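PDB 4O8B: HTH cro/C1-type domain-containing protein from Pseudomonas aeruginosa, which probably binds promoter DNA sequence-specifically as a transcriptional activator, and controls motility and biofilm formation through modulation of the small RNA rsmZ. Local coordinates for residues Y15-L20 against R34-E39; P60-Y65 against E73-V78. All coordinates share one frame; numbering follows the deposited sequence.

Contact 1: Y15-L20 against R34-E39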
loop_
_atom_site.group_PDB
_atom_site.type_symbol
_atom_site.label_atom_id
_atom_site.label_comp_id
_atom_site.label_asym_id
_atom_site.label_seq_id
_atom_site.Cartn_x
_atom_site.Cartn_y
_atom_site.Cartn_z
ATOM N N TYR A 15 -5.461 -15.238 13.591
ATOM C CA TYR A 15 -4.782 -16.415 13.054
ATOM C C TYR A 15 -3.430 -16.632 13.719
ATOM O O TYR A 15 -2.723 -15.677 14.038
ATOM C CB TYR A 15 -4.566 -16.271 11.540
ATOM C CG TYR A 15 -5.819 -16.360 10.704
ATOM C CD1 TYR A 15 -6.707 -17.428 10.852
ATOM C CD2 TYR A 15 -6.109 -15.389 9.743
ATOM C CE1 TYR A 15 -7.844 -17.532 10.052
ATOM C CE2 TYR A 15 -7.245 -15.488 8.941
ATOM C CZ TYR A 15 -8.104 -16.555 9.102
ATOM O OH TYR A 15 -9.222 -16.655 8.313
ATOM N N SER A 16 -3.078 -17.896 13.922
ATOM C CA SER A 16 -1.793 -18.240 14.517
ATOM C C SER A 16 -0.819 -18.289 13.342
ATOM O O SER A 16 -1.233 -18.519 12.206
ATOM C CB SER A 16 -1.859 -19.615 15.193
ATOM O OG SER A 16 -1.651 -20.665 14.258
ATOM N N GLN A 17 0.461 -18.057 13.604
ATOM C CA GLN A 17 1.454 -18.071 12.535
ATOM C C GLN A 17 1.332 -19.305 11.650
ATOM O O GLN A 17 1.616 -19.247 10.449
ATOM C CB GLN A 17 2.877 -17.994 13.106
ATOM C CG GLN A 17 3.385 -16.579 13.311
ATOM C CD GLN A 17 4.848 -16.546 13.702
ATOM O OE1 GLN A 17 5.321 -17.417 14.434
ATOM N NE2 GLN A 17 5.568 -15.527 13.243
ATOM N N LYS A 18 0.906 -20.425 12.241
ATOM C CA LYS A 18 0.748 -21.658 11.490
ATOM C C LYS A 18 -0.528 -21.626 10.656
ATOM O O LYS A 18 -0.527 -22.041 9.500
ATOM C CB LYS A 18 0.719 -22.854 12.445
ATOM C CG LYS A 18 0.552 -24.196 11.746
ATOM C CD LYS A 18 0.544 -25.346 12.748
ATOM C CE LYS A 18 0.184 -26.660 12.073
ATOM N NZ LYS A 18 -0.063 -27.746 13.065
ATOM N N GLN A 19 -1.612 -21.143 11.245
ATOM C CA GLN A 19 -2.886 -21.058 10.547
ATOM C C GLN A 19 -2.757 -20.204 9.293
ATOM O O GLN A 19 -3.130 -20.633 8.195
ATOM C CB GLN A 19 -3.976 -20.480 11.462
ATOM C CG GLN A 19 -4.650 -21.509 12.349
ATOM C CD GLN A 19 -5.518 -20.865 13.417
ATOM O OE1 GLN A 19 -5.115 -19.887 14.048
ATOM N NE2 GLN A 19 -6.702 -21.430 13.649
ATOM N N LEU A 20 -2.236 -18.993 9.450
ATOM C CA LEU A 20 -2.057 -18.098 8.308
ATOM C C LEU A 20 -1.148 -18.769 7.287
ATOM O O LEU A 20 -1.405 -18.740 6.093
ATOM C CB LEU A 20 -1.455 -16.768 8.765
ATOM C CG LEU A 20 -1.120 -15.730 7.679
ATOM C CD1 LEU A 20 -2.230 -15.680 6.639
ATOM C CD2 LEU A 20 -0.932 -14.363 8.319
ATOM N N ARG A 34 8.012 -20.423 8.162
ATOM C CA ARG A 34 7.984 -19.586 6.962
ATOM C C ARG A 34 7.385 -18.216 7.275
ATOM O O ARG A 34 7.915 -17.184 6.855
ATOM C CB ARG A 34 7.146 -20.270 5.876
ATOM C CG ARG A 34 7.619 -21.672 5.485
ATOM C CD ARG A 34 8.681 -21.624 4.409
ATOM N NE ARG A 34 8.222 -20.874 3.235
ATOM C CZ ARG A 34 7.278 -21.284 2.397
ATOM N NH1 ARG A 34 6.686 -22.456 2.583
ATOM N NH2 ARG A 34 6.923 -20.521 1.374
ATOM N N MET A 35 6.279 -18.213 8.006
ATOM C CA MET A 35 5.598 -16.977 8.380
ATOM C C MET A 35 6.466 -16.061 9.233
ATOM O O MET A 35 6.540 -14.856 8.988
ATOM C CB MET A 35 4.299 -17.273 9.130
ATOM C CG MET A 35 3.074 -17.418 8.238
ATOM S SD MET A 35 3.038 -16.208 6.879
ATOM C CE MET A 35 2.606 -17.258 5.505
ATOM N N ASN A 36 7.125 -16.631 10.236
ATOM C CA ASN A 36 7.972 -15.837 11.113
ATOM C C ASN A 36 9.034 -15.102 10.311
ATOM O O ASN A 36 9.352 -13.949 10.595
ATOM C CB ASN A 36 8.633 -16.731 12.171
ATOM C CG ASN A 36 8.997 -15.959 13.425
ATOM O OD1 ASN A 36 8.150 -15.285 14.018
ATOM N ND2 ASN A 36 10.257 -16.059 13.843
ATOM N N GLN A 37 9.586 -15.772 9.300
ATOM C CA GLN A 37 10.602 -15.150 8.453
ATOM C C GLN A 37 10.012 -13.923 7.763
ATOM O O GLN A 37 10.678 -12.897 7.632
ATOM C CB GLN A 37 11.106 -16.141 7.404
ATOM C CG GLN A 37 11.990 -17.249 7.960
ATOM C CD GLN A 37 13.280 -16.715 8.560
ATOM O OE1 GLN A 37 13.264 -15.929 9.510
ATOM N NE2 GLN A 37 14.410 -17.147 8.014
ATOM N N TYR A 38 8.757 -14.031 7.322
ATOM C CA TYR A 38 8.093 -12.922 6.661
ATOM C C TYR A 38 7.863 -11.766 7.633
ATOM O O TYR A 38 8.206 -10.616 7.345
ATOM C CB TYR A 38 6.739 -13.348 6.084
ATOM C CG TYR A 38 6.797 -14.154 4.804
ATOM C CD1 TYR A 38 7.855 -14.004 3.902
ATOM C CD2 TYR A 38 5.766 -15.032 4.469
ATOM C CE1 TYR A 38 7.871 -14.690 2.690
ATOM C CE2 TYR A 38 5.771 -15.722 3.254
ATOM C CZ TYR A 38 6.830 -15.557 2.378
ATOM O OH TYR A 38 6.834 -16.230 1.178
ATOM N N GLU A 39 7.275 -12.082 8.786
ATOM C CA GLU A 39 6.983 -11.075 9.798
ATOM C C GLU A 39 8.249 -10.459 10.383
ATOM O O GLU A 39 8.211 -9.373 10.963
ATOM C CB GLU A 39 6.143 -11.691 10.916
ATOM C CG GLU A 39 4.844 -12.308 10.425
ATOM C CD GLU A 39 3.937 -12.732 11.557
ATOM O OE1 GLU A 39 2.739 -12.978 11.297
ATOM O OE2 GLU A 39 4.413 -12.832 12.710
#
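Q17 reaches from the first turn of helix 17-22 to two residues of helix 28-39, its amide nitrogen donating to both N36 and E39. The bond from Q17 NE2 to N36 OD1 is short, 2.7 Å, and almost straight. It runs in the plane of the Q17 amide and lands on a lone pair of the N36 carbonyl, although the two amide planes stand 85° apart. The second bond, from Q17 NE2 to E39 OE2, is 3.0 Å and more bent; it meets the carboxylate from above its plane. With its chain extended beyond CG (chi2 -173°), Q17 spans the gap at full length, and the two bonds fix how its amide is turned. E39 also makes two salt bridges, to R10 through OE1 and to K7 through OE2, which would favour the ionised carboxylate and hold it in place for Q17.

The pairing is that of the helix-turn-helix unit of Cro/C1-type domains, in which helix 28-39 occupies the place of the recognition helix. S16 caps the start of helix 17-22 in a capping box with Q19: Q19 N donates to S16 OG at 3.1 Å, and S16 N to Q19 OE1 at 2.9 Å.

The tightest carbon contact is at the backbone of Q17, whose O has M35 CG 3.2 Å away; M35 SD and L20 CG, 4.3 Å apart, touch more loosely. L53 of helix 47-57 touches both M35 and L20 on this inner side. The N36 end of the bonded pair is the more open one: Q17 and N36 are partly exposed, while E39 is buried like M35 and L20.

Contact 2: P60-Y65 against E73-V78; sequences PMAYLY and ELILKV
Y63 presents one face of its ring to L76, and this CH-pi contact is the most intimate part of the interface. L76 CD1 sits 3.7 Å from the ring centroid of Y63, 24° off the normal and displaced toward the rim. The rest of the isopropyl group follows the same side of the ring: L76 CG is 3.4 Å from Y63 CD1, while L76 CD2 lies 3.5 Å from Y63 CG. The Y63 ring is swung into this position by a first torsion that sets CG opposite the backbone N (chi1 174°). R5, A8 and A9 of helix 3-13 also touch Y63, so the tyrosine is wedged between that helix and helix 69-79.

Aliphatic contacts widen the patch. P60 meets both leucine and isoleucine, with its CD 4.0 Å from L76 CD2 and its CB 4.1 Å from I75 CG2. The other branch of I75 runs on to A62, where I75 CD1 and A62 CB are 4.3 Å apart.

No hydrogen bond crosses between the segments; the backbone bond from Y63 N to P60 O, 2.8 Å, lies within the first, a turn that brings the proline and the tyrosine toward the same side of the chain.

The second subunit lies close by: I75 packs on its I75, the ring of Y65 stacks on its Y65, and K77 forms a salt bridge with its E94. With only apolar and CH-pi contacts across it, the interface relies on shape and burial to seat helix 69-79 against the loop that follows helix 47-57, where the helix also contributes to the dimer.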
loop_
_atom_site.group_PDB
_atom_site.type_symbol
_atom_site.label_atom_id
_atom_site.label_comp_id
_atom_site.label_asym_id
_atom_site.label_seq_id
_atom_site.Cartn_x
_atom_site.Cartn_y
_atom_site.Cartn_z
ATOM N N PRO A 60 -6.403 -4.769 2.668
ATOM C CA PRO A 60 -5.858 -4.281 1.397
ATOM C C PRO A 60 -4.357 -4.531 1.318
ATOM O O PRO A 60 -3.635 -4.297 2.282
ATOM C CB PRO A 60 -6.192 -2.793 1.432
ATOM C CG PRO A 60 -7.449 -2.754 2.232
ATOM C CD PRO A 60 -7.140 -3.703 3.362
ATOM N N MET A 61 -3.902 -5.010 0.169
ATOM C CA MET A 61 -2.482 -5.276 -0.024
ATOM C C MET A 61 -1.667 -4.049 0.357
ATOM O O MET A 61 -0.574 -4.165 0.918
ATOM C CB MET A 61 -2.207 -5.643 -1.487
ATOM C CG MET A 61 -0.744 -5.521 -1.882
ATOM S SD MET A 61 -0.463 -5.872 -3.621
ATOM C CE MET A 61 -0.275 -7.639 -3.585
ATOM N N ALA A 62 -2.212 -2.872 0.050
ATOM C CA ALA A 62 -1.541 -1.615 0.350
ATOM C C ALA A 62 -1.190 -1.495 1.832
ATOM O O ALA A 62 -0.119 -1.002 2.181
ATOM C CB ALA A 62 -2.427 -0.445 -0.069
ATOM N N TYR A 63 -2.097 -1.944 2.694
ATOM C CA TYR A 63 -1.880 -1.885 4.130
ATOM C C TYR A 63 -0.562 -2.555 4.519
ATOM O O TYR A 63 0.223 -2.003 5.297
ATOM C CB TYR A 63 -3.028 -2.570 4.872
ATOM C CG TYR A 63 -2.815 -2.677 6.363
ATOM C CD1 TYR A 63 -2.796 -1.538 7.166
ATOM C CD2 TYR A 63 -2.564 -3.914 6.966
ATOM C CE1 TYR A 63 -2.576 -1.630 8.546
ATOM C CE2 TYR A 63 -2.344 -4.018 8.338
ATOM C CZ TYR A 63 -2.331 -2.869 9.116
ATOM O OH TYR A 63 -2.105 -2.961 10.467
ATOM N N LEU A 64 -0.338 -3.746 3.977
ATOM C CA LEU A 64 0.877 -4.509 4.266
ATOM C C LEU A 64 2.131 -3.814 3.747
ATOM O O LEU A 64 3.251 -4.220 4.059
ATOM C CB LEU A 64 0.758 -5.902 3.653
ATOM C CG LEU A 64 -0.456 -6.711 4.135
ATOM C CD1 LEU A 64 -0.668 -7.920 3.241
ATOM C CD2 LEU A 64 -0.247 -7.133 5.577
ATOM N N TYR A 65 1.935 -2.756 2.967
ATOM C CA TYR A 65 3.045 -1.985 2.403
ATOM C C TYR A 65 2.921 -0.512 2.778
ATOM O O TYR A 65 3.421 0.360 2.067
ATOM C CB TYR A 65 3.064 -2.124 0.878
ATOM C CG TYR A 65 3.611 -3.439 0.375
ATOM C CD1 TYR A 65 4.989 -3.672 0.320
ATOM C CD2 TYR A 65 2.752 -4.462 -0.036
ATOM C CE1 TYR A 65 5.496 -4.880 -0.147
ATOM C CE2 TYR A 65 3.254 -5.681 -0.501
ATOM C CZ TYR A 65 4.623 -5.882 -0.548
ATOM O OH TYR A 65 5.114 -7.084 -1.005
ATOM N N GLU A 73 -3.579 2.952 9.316
ATOM C CA GLU A 73 -4.774 2.906 10.148
ATOM C C GLU A 73 -5.982 3.398 9.361
ATOM O O GLU A 73 -7.080 2.869 9.499
ATOM C CB GLU A 73 -4.560 3.780 11.393
ATOM C CG GLU A 73 -5.448 3.408 12.569
ATOM C CD GLU A 73 -5.431 1.913 12.846
ATOM O OE1 GLU A 73 -4.331 1.329 12.934
ATOM O OE2 GLU A 73 -6.530 1.321 12.976
ATOM N N LEU A 74 -5.761 4.415 8.525
ATOM C CA LEU A 74 -6.834 4.983 7.714
ATOM C C LEU A 74 -7.215 4.036 6.578
ATOM O O LEU A 74 -8.388 3.928 6.217
ATOM C CB LEU A 74 -6.399 6.332 7.137
ATOM C CG LEU A 74 -7.451 7.441 7.154
ATOM C CD1 LEU A 74 -7.667 7.906 8.591
ATOM C CD2 LEU A 74 -6.995 8.608 6.293
ATOM N N ILE A 75 -6.219 3.354 6.023
ATOM C CA ILE A 75 -6.445 2.422 4.920
ATOM C C ILE A 75 -7.326 1.243 5.349
ATOM O O ILE A 75 -8.058 0.682 4.529
ATOM C CB ILE A 75 -5.115 1.861 4.363
ATOM C CG1 ILE A 75 -4.282 2.999 3.779
ATOM C CG2 ILE A 75 -5.393 0.802 3.307
ATOM C CD1 ILE A 75 -3.045 2.532 3.028
ATOM N N LEU A 76 -7.242 0.875 6.617
ATOM C CA LEU A 76 -8.044 -0.227 7.135
ATOM C C LEU A 76 -9.451 0.249 7.451
ATOM O O LEU A 76 -10.425 -0.483 7.275
ATOM C CB LEU A 76 -7.405 -0.820 8.396
ATOM C CG LEU A 76 -6.078 -1.561 8.221
ATOM C CD1 LEU A 76 -5.742 -2.286 9.517
ATOM C CD2 LEU A 76 -6.190 -2.563 7.075
ATOM N N LYS A 77 -9.546 1.488 7.919
ATOM C CA LYS A 77 -10.838 2.073 8.264
ATOM C C LYS A 77 -11.696 2.301 7.025
ATOM O O LYS A 77 -12.836 1.848 6.962
ATOM C CB LYS A 77 -10.640 3.392 9.014
ATOM C CG LYS A 77 -10.030 3.222 10.393
ATOM C CD LYS A 77 -9.959 4.545 11.129
ATOM C CE LYS A 77 -8.950 4.479 12.265
ATOM N NZ LYS A 77 -8.616 5.839 12.788
ATOM N N VAL A 78 -11.146 2.999 6.047
ATOM C CA VAL A 78 -11.875 3.287 4.815
ATOM C C VAL A 78 -12.296 2.000 4.111
ATOM O O VAL A 78 -13.349 1.954 3.468
ATOM C CB VAL A 78 -11.029 4.144 3.846
ATOM C CG1 VAL A 78 -10.584 5.420 4.540
ATOM C CG2 VAL A 78 -9.826 3.357 3.364
#

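Contact 1 closes before contact 2 opens along the chain, and their centres are 19 Å apart, with nearest atoms about 8 Å from one another. Contact 1 joins helices 17-22 and 28-39; contact 2 joins the loop after helix 47-57 to helix 69-79. Helix 3-13 connects them: R10 meets side chains of contact 1, while R5, A8 and A9 meet Y63 of contact 2. Helix 47-57 also borders both. Contact 1 lies within the helix-turn-helix, with no other chain of the assembly touching it, whereas contact 2 lies beside the second subunit, an arrangement consistent with a dimeric DNA-binding regulator.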